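PDB 4AXH: (R)-specific secondary-alkylsulfatase, which hydrolyses secondary alkyl sulfates enantioselectively with strict inversion of configuration, turning (R)-esters into (S)-alcohols, as a zinc-dependent homodimer of the metallo-beta-lactamase superfamily. Local coordinates for residues G129-N134 with T149-E154. Sequence-based numbering, arbitrary orientation.
Sequences GLDPAN and TLTTAE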
loop_
_atom_site.group_PDB
_atom_site.type_symbol
_atom_site.label_atom_id
_atom_site.label_comp_id
_atom_site.label_asym_id
_atom_site.label_seq_id
_atom_site.Cartn_x
_atom_site.Cartn_y
_atom_site.Cartn_z
ATOM N N GLY A 129 8.742 0.237 -31.240
ATOM C CA GLY A 129 9.905 1.120 -31.229
ATOM C C GLY A 129 9.732 2.520 -31.778
ATOM O O GLY A 129 10.714 3.234 -32.001
ATOM N N LEU A 130 8.492 2.937 -32.009
ATOM C CA LEU A 130 8.241 4.288 -32.493
ATOM C C LEU A 130 7.634 5.082 -31.336
ATOM O O LEU A 130 7.149 6.185 -31.554
ATOM C CB LEU A 130 7.308 4.239 -33.721
ATOM C CG LEU A 130 7.984 4.109 -35.096
ATOM C CD1 LEU A 130 8.367 2.689 -35.393
ATOM C CD2 LEU A 130 7.059 4.536 -36.187
ATOM N N ASP A 131 7.713 4.517 -30.087
ATOM C CA ASP A 131 7.092 5.027 -28.852
ATOM C C ASP A 131 7.441 4.073 -27.687
ATOM O O ASP A 131 7.700 2.885 -27.944
ATOM C CB ASP A 131 5.538 4.940 -29.054
ATOM C CG ASP A 131 4.630 5.564 -28.006
ATOM O OD1 ASP A 131 4.278 6.756 -28.153
ATOM O OD2 ASP A 131 4.181 4.833 -27.103
ATOM N N PRO A 132 7.307 4.495 -26.395
ATOM C CA PRO A 132 7.451 3.532 -25.302
ATOM C C PRO A 132 6.595 2.252 -25.459
ATOM O O PRO A 132 7.009 1.170 -25.055
ATOM C CB PRO A 132 6.986 4.352 -24.088
ATOM C CG PRO A 132 7.349 5.739 -24.405
ATOM C CD PRO A 132 7.032 5.855 -25.851
ATOM N N ALA A 133 5.405 2.361 -26.064
ATOM C CA ALA A 133 4.514 1.216 -26.256
ATOM C C ALA A 133 4.398 0.759 -27.734
ATOM O O ALA A 133 5.053 1.313 -28.611
ATOM C CB ALA A 133 3.153 1.513 -25.658
ATOM N N ASN A 134 3.596 -0.281 -27.980
ATOM C CA ASN A 134 3.338 -0.857 -29.294
ATOM C C ASN A 134 1.886 -0.645 -29.688
ATOM O O ASN A 134 1.000 -0.529 -28.817
ATOM C CB ASN A 134 3.612 -2.392 -29.294
ATOM C CG ASN A 134 4.977 -2.826 -28.819
ATOM O OD1 ASN A 134 5.969 -2.069 -28.819
ATOM N ND2 ASN A 134 5.053 -4.073 -28.417
ATOM N N THR A 149 -3.212 3.074 -28.922
ATOM C CA THR A 149 -2.961 4.246 -29.757
ATOM C C THR A 149 -1.654 4.988 -29.405
ATOM O O THR A 149 -1.526 6.187 -29.688
ATOM C CB THR A 149 -4.173 5.169 -29.623
ATOM O OG1 THR A 149 -4.221 5.612 -28.274
ATOM C CG2 THR A 149 -5.495 4.491 -29.991
ATOM N N LEU A 150 -0.689 4.269 -28.786
ATOM C CA LEU A 150 0.600 4.791 -28.329
ATOM C C LEU A 150 0.428 5.942 -27.279
ATOM O O LEU A 150 -0.693 6.189 -26.818
ATOM C CB LEU A 150 1.522 5.169 -29.510
ATOM C CG LEU A 150 1.752 4.145 -30.649
ATOM C CD1 LEU A 150 2.706 4.697 -31.690
ATOM C CD2 LEU A 150 2.291 2.825 -30.129
ATOM N N THR A 151 1.539 6.619 -26.894
ATOM C CA THR A 151 1.583 7.658 -25.859
ATOM C C THR A 151 1.178 9.042 -26.363
ATOM O O THR A 151 0.613 9.832 -25.597
ATOM C CB THR A 151 3.027 7.748 -25.277
ATOM O OG1 THR A 151 3.566 6.448 -25.121
ATOM C CG2 THR A 151 3.092 8.451 -23.972
ATOM N N THR A 152 1.576 9.382 -27.597
ATOM C CA THR A 152 1.374 10.711 -28.140
ATOM C C THR A 152 0.723 10.713 -29.507
ATOM O O THR A 152 0.813 9.732 -30.248
ATOM C CB THR A 152 2.696 11.462 -28.146
ATOM O OG1 THR A 152 3.520 10.974 -29.210
ATOM C CG2 THR A 152 3.446 11.354 -26.814
ATOM N N ALA A 153 0.084 11.833 -29.864
ATOM C CA ALA A 153 -0.590 11.990 -31.155
ATOM C C ALA A 153 0.411 11.887 -32.320
ATOM O O ALA A 153 0.099 11.283 -33.364
ATOM C CB ALA A 153 -1.323 13.327 -31.171
ATOM N N GLU A 154 1.633 12.431 -32.117
ATOM C CA GLU A 154 2.715 12.423 -33.119
ATOM C C GLU A 154 3.241 11.024 -33.371
ATOM O O GLU A 154 3.489 10.675 -34.525
ATOM C CB GLU A 154 3.865 13.399 -32.746
ATOM C CG GLU A 154 3.436 14.847 -32.537
ATOM C CD GLU A 154 2.963 15.142 -31.130
ATOM O OE1 GLU A 154 2.753 14.179 -30.360
ATOM O OE2 GLU A 154 2.779 16.333 -30.799
HETATM O O HOH W 1 0.284 1.868 -27.505
#
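Leu150 lays its side chain against Asp131 and the backbone that follows it: CB rests 3.5 Å from Asp131 OD1, CD1 reaches the Asp131 CB methylene, and CD2 lies 3.5 Å from Ala133 O, beside the Asn134 carbonyl carbon. Next to this apolar contact the Asp131 carboxylate receives Thr151. With chi1 at -172° the carboxylate extends away from its own backbone nitrogen, which sends both oxygens across to Thr151. Thr151 N donates to Asp131 OD1 at 3.0 Å, approaching from the syn side but 26° out of the carboxylate plane, with a weak second branch to OD2. The Thr151 hydroxyl, turned back beside its own backbone N, donates to Asp131 OD2 at 2.6 Å, likewise syn and tilted from the plane. On its anti side, Asp131 OD2 takes the Ala133 N-H, N to O 2.9 Å, in a nearly straight bond of 168°, closing an Asx turn. Pro132 adds its ring, whose CD lies 3.6 Å from Thr151 OG1. Farther along, a water bonded to Asn134 O makes a weak link to Leu150 N.

In the metallo-beta-lactamase fold these are two connections at one end of the eight-stranded mixed sheet, the first joining strands 124-128 and 135-138, the second running from strand 144-147 into helix 153-164, with Thr152 at its N-cap. Thr155 of that helix, bonded to Thr152 OG1, also bonds to Asp131 OD1. Asp183, a zinc ligand, touches both Ala133 and Thr151, and the Ala133 side chain comes within about 5 Å of a zinc ion. One buried carboxylate thus ties its own turn, the neighbouring loop and the start of a helix together; three donors, two of them backbone N-H groups, would be expected to fix its rotation next to the zinc site.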